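Local structure of type IV pilus assembly protein PilF (Thermus thermophilus HB8, 5OIU) at residues I27-R39 and Y49-I61. The protein probably hydrolyses ATP as a hexameric AAA+ motor that powers assembly of the type IV pilus. Numbering follows the deposited sequence.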
# COMPACT_ATOMS: atom_id res chain seq x y z
N ILE C 27 18.10 -39.34 -13.91
CA ILE C 27 17.29 -40.09 -14.88
C ILE C 27 16.55 -39.09 -15.75
O ILE C 27 15.76 -38.28 -15.23
CB ILE C 27 16.28 -41.01 -14.19
CG1 ILE C 27 16.95 -41.92 -13.17
CG2 ILE C 27 15.53 -41.82 -15.20
CD1 ILE C 27 15.94 -42.80 -12.46
N HIS C 28 16.75 -39.17 -17.07
CA HIS C 28 16.10 -38.29 -18.04
C HIS C 28 15.12 -39.08 -18.89
O HIS C 28 15.51 -40.05 -19.55
CB HIS C 28 17.10 -37.62 -18.97
CG HIS C 28 18.08 -36.74 -18.27
ND1 HIS C 28 18.24 -35.41 -18.59
CD2 HIS C 28 18.97 -37.00 -17.29
CE1 HIS C 28 19.18 -34.89 -17.83
NE2 HIS C 28 19.65 -35.83 -17.03
N ILE C 29 13.86 -38.64 -18.92
CA ILE C 29 12.80 -39.24 -19.73
C ILE C 29 12.38 -38.20 -20.77
O ILE C 29 11.56 -37.32 -20.48
CB ILE C 29 11.62 -39.71 -18.88
CG1 ILE C 29 12.14 -40.73 -17.85
CG2 ILE C 29 10.54 -40.35 -19.74
CD1 ILE C 29 11.07 -41.49 -17.09
N GLU C 30 12.96 -38.29 -21.97
CA GLU C 30 12.81 -37.27 -23.01
C GLU C 30 11.88 -37.74 -24.11
O GLU C 30 12.23 -38.65 -24.87
CB GLU C 30 14.16 -36.91 -23.62
CG GLU C 30 15.35 -36.85 -22.67
CD GLU C 30 16.54 -36.12 -23.29
OE1 GLU C 30 17.27 -35.43 -22.56
OE2 GLU C 30 16.72 -36.23 -24.53
N PRO C 31 10.73 -37.09 -24.31
CA PRO C 31 9.99 -37.29 -25.56
C PRO C 31 10.78 -36.71 -26.73
O PRO C 31 11.31 -35.60 -26.65
CB PRO C 31 8.68 -36.54 -25.33
CG PRO C 31 9.07 -35.45 -24.39
CD PRO C 31 10.16 -36.01 -23.50
N ARG C 32 10.89 -37.48 -27.81
CA ARG C 32 11.51 -37.05 -29.06
C ARG C 32 10.46 -37.08 -30.17
O ARG C 32 9.26 -37.21 -29.92
CB ARG C 32 12.74 -37.92 -29.37
CG ARG C 32 14.00 -37.51 -28.59
CD ARG C 32 15.14 -38.55 -28.67
NE ARG C 32 16.17 -38.29 -27.65
CZ ARG C 32 17.26 -39.04 -27.47
NH1 ARG C 32 18.13 -38.73 -26.51
NH2 ARG C 32 17.49 -40.10 -28.24
N GLN C 33 10.91 -36.95 -31.42
CA GLN C 33 9.96 -36.84 -32.53
C GLN C 33 9.19 -38.14 -32.73
O GLN C 33 7.96 -38.13 -32.87
CB GLN C 33 10.69 -36.45 -33.81
CG GLN C 33 9.79 -36.06 -34.95
CD GLN C 33 10.61 -35.56 -36.13
OE1 GLN C 33 11.61 -36.19 -36.50
NE2 GLN C 33 10.21 -34.42 -36.70
N ASN C 34 9.89 -39.28 -32.71
CA ASN C 34 9.28 -40.57 -33.00
C ASN C 34 9.34 -41.58 -31.86
O ASN C 34 8.77 -42.67 -31.99
CB ASN C 34 9.91 -41.15 -34.26
CG ASN C 34 9.66 -40.27 -35.44
OD1 ASN C 34 10.59 -39.72 -36.04
ND2 ASN C 34 8.38 -40.05 -35.75
N ASP C 35 9.97 -41.25 -30.73
CA ASP C 35 10.04 -42.13 -29.58
C ASP C 35 10.25 -41.30 -28.31
O ASP C 35 10.40 -40.08 -28.35
CB ASP C 35 11.16 -43.16 -29.75
CG ASP C 35 12.52 -42.52 -29.92
OD1 ASP C 35 12.59 -41.38 -30.43
OD2 ASP C 35 13.53 -43.16 -29.53
N VAL C 36 10.26 -41.98 -27.17
CA VAL C 36 10.73 -41.41 -25.92
C VAL C 36 12.02 -42.14 -25.56
O VAL C 36 12.05 -43.38 -25.50
CB VAL C 36 9.70 -41.53 -24.79
CG1 VAL C 36 10.28 -41.01 -23.53
CG2 VAL C 36 8.44 -40.77 -25.14
N GLN C 37 13.09 -41.38 -25.35
CA GLN C 37 14.36 -41.94 -24.95
C GLN C 37 14.54 -41.74 -23.45
O GLN C 37 14.18 -40.69 -22.90
CB GLN C 37 15.52 -41.31 -25.72
CG GLN C 37 16.90 -41.49 -25.04
CD GLN C 37 17.72 -42.64 -25.62
OE1 GLN C 37 18.27 -42.54 -26.72
NE2 GLN C 37 17.80 -43.75 -24.87
N VAL C 38 15.06 -42.77 -22.79
CA VAL C 38 15.41 -42.73 -21.38
C VAL C 38 16.93 -42.74 -21.29
O VAL C 38 17.58 -43.61 -21.89
CB VAL C 38 14.79 -43.91 -20.61
CG1 VAL C 38 15.24 -43.94 -19.15
CG2 VAL C 38 13.30 -43.84 -20.71
N ARG C 39 17.49 -41.77 -20.59
CA ARG C 39 18.93 -41.69 -20.40
C ARG C 39 19.24 -41.67 -18.91
O ARG C 39 18.44 -41.18 -18.10
CB ARG C 39 19.53 -40.45 -21.08
CG ARG C 39 19.29 -40.36 -22.60
CD ARG C 39 19.13 -38.88 -23.07
NE ARG C 39 20.42 -38.25 -23.41
CZ ARG C 39 20.57 -36.95 -23.68
NH1 ARG C 39 19.53 -36.13 -23.67
NH2 ARG C 39 21.78 -36.47 -23.97
N TYR C 49 19.81 -45.58 -21.92
CA TYR C 49 19.30 -46.75 -21.20
C TYR C 49 18.32 -47.57 -22.05
O TYR C 49 18.52 -48.77 -22.25
CB TYR C 49 18.59 -46.30 -19.91
CG TYR C 49 17.93 -47.44 -19.15
CD1 TYR C 49 18.69 -48.47 -18.61
CD2 TYR C 49 16.55 -47.48 -18.97
CE1 TYR C 49 18.10 -49.50 -17.90
CE2 TYR C 49 15.96 -48.52 -18.26
CZ TYR C 49 16.74 -49.53 -17.74
OH TYR C 49 16.20 -50.58 -17.04
N SER C 50 17.27 -46.92 -22.55
CA SER C 50 16.13 -47.58 -23.19
C SER C 50 15.33 -46.54 -23.97
O SER C 50 15.47 -45.33 -23.75
CB SER C 50 15.26 -48.29 -22.15
OG SER C 50 13.91 -48.35 -22.56
N THR C 51 14.49 -47.02 -24.89
CA THR C 51 13.54 -46.18 -25.60
C THR C 51 12.14 -46.74 -25.44
O THR C 51 11.94 -47.94 -25.22
CB THR C 51 13.82 -46.06 -27.10
OG1 THR C 51 13.38 -47.26 -27.74
CG2 THR C 51 15.29 -45.80 -27.40
N LEU C 52 11.17 -45.84 -25.57
CA LEU C 52 9.76 -46.09 -25.35
C LEU C 52 8.98 -45.50 -26.52
O LEU C 52 9.36 -44.46 -27.05
CB LEU C 52 9.28 -45.43 -24.05
CG LEU C 52 8.90 -46.33 -22.89
CD1 LEU C 52 10.08 -47.20 -22.47
CD2 LEU C 52 8.40 -45.47 -21.74
N PRO C 53 7.89 -46.15 -26.94
CA PRO C 53 7.05 -45.55 -27.98
C PRO C 53 6.30 -44.35 -27.44
O PRO C 53 5.89 -44.33 -26.27
CB PRO C 53 6.10 -46.69 -28.37
CG PRO C 53 6.08 -47.57 -27.18
CD PRO C 53 7.45 -47.50 -26.58
N LYS C 54 6.13 -43.33 -28.29
CA LYS C 54 5.61 -42.05 -27.83
C LYS C 54 4.23 -42.15 -27.20
O LYS C 54 3.87 -41.29 -26.39
CB LYS C 54 5.58 -41.06 -29.00
CG LYS C 54 5.45 -39.62 -28.55
CD LYS C 54 6.27 -38.71 -29.44
CE LYS C 54 5.88 -37.26 -29.21
NZ LYS C 54 5.85 -36.54 -30.52
N GLY C 55 3.45 -43.18 -27.52
CA GLY C 55 2.19 -43.37 -26.81
C GLY C 55 2.34 -43.66 -25.32
O GLY C 55 1.41 -43.40 -24.56
N ALA C 56 3.49 -44.18 -24.90
CA ALA C 56 3.71 -44.51 -23.50
C ALA C 56 3.93 -43.28 -22.62
O ALA C 56 3.85 -43.40 -21.39
CB ALA C 56 4.91 -45.45 -23.36
N LEU C 57 4.19 -42.11 -23.24
CA LEU C 57 4.74 -40.97 -22.52
C LEU C 57 3.82 -40.50 -21.40
O LEU C 57 4.25 -40.36 -20.25
CB LEU C 57 5.01 -39.81 -23.48
CG LEU C 57 5.47 -38.51 -22.81
CD1 LEU C 57 6.89 -38.67 -22.29
CD2 LEU C 57 5.39 -37.33 -23.75
N ASN C 58 2.55 -40.24 -21.71
CA ASN C 58 1.68 -39.67 -20.68
C ASN C 58 1.49 -40.63 -19.51
O ASN C 58 1.50 -40.21 -18.35
CB ASN C 58 0.35 -39.26 -21.31
CG ASN C 58 0.48 -38.02 -22.17
OD1 ASN C 58 0.88 -36.96 -21.70
ND2 ASN C 58 0.16 -38.15 -23.46
N ALA C 59 1.36 -41.93 -19.78
CA ALA C 59 1.27 -42.92 -18.71
C ALA C 59 2.50 -42.87 -17.81
O ALA C 59 2.39 -42.83 -16.58
CB ALA C 59 1.10 -44.32 -19.29
N VAL C 60 3.69 -42.89 -18.41
CA VAL C 60 4.93 -42.82 -17.64
C VAL C 60 4.99 -41.53 -16.84
O VAL C 60 5.27 -41.54 -15.63
CB VAL C 60 6.14 -42.98 -18.58
CG1 VAL C 60 7.41 -42.41 -17.96
CG2 VAL C 60 6.35 -44.43 -18.91
N ILE C 61 4.72 -40.39 -17.50
CA ILE C 61 4.71 -39.10 -16.82
C ILE C 61 3.65 -39.07 -15.72
O ILE C 61 3.80 -38.35 -14.72
CB ILE C 61 4.51 -37.98 -17.86
CG1 ILE C 61 5.79 -37.78 -18.65
CG2 ILE C 61 4.10 -36.64 -17.23
CD1 ILE C 61 6.84 -37.01 -17.89
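A classic beta bulge sets two residues, Y49 and S50, against the single V38, and V38 O accepts Y49 N at 3.0 Å and, weakly, S50 N. The side-chain amide of Q37 reaches the same V38 O through NE2, also 3.0 Å, from above the carbonyl plane and on the face opposite to Y49 N. In Q37 CG stands anti to the backbone N (chi1 161°), and the bend at chi2 turns the amide to V38 O, on the next residue. A leucine in its place would probably leave V38 O without this bond and take from the R32 guanidinium its weak hydrogen-bond acceptor, OE1. That guanidinium carries Q37 CB over the centre of one face, while E30, in a long salt bridge to R32 and another to R39, lies at its edge. K106 of the same chain and N188 of the second subunit also hold E30, and R39 NH2 is hydrogen-bonded to K171 O of that subunit. Beyond the bulge, strands 36-42 and 45-52 form a regular antiparallel hairpin at one edge of a six-stranded antiparallel sheet, 45-52 being outermost within the chain, in a domain set apart from the P-loop ATPase core. V36 with L52 and V38 with S50 are hydrogen-bonded pairs, Q37 with T51 the non-hydrogen-bonded pair between. The V36 N-H points almost straight at L52 O (175°). T51 CA adds a CH...O contact to V36 O at 3.2 Å. After L52 the chain turns into helix 57-67, which packs against the sheet. L57 CD1 meets V36 CG2 at 3.9 Å, the side chains crossing at about a right angle, while L57 CD2 lies 3.7 Å from P31 CB. Farther along, V60 CG1 touches I29 CD1. K54, its chain bent at chi2 and chi4, lies along the loop after P31, CD 3.4 Å from R32 O.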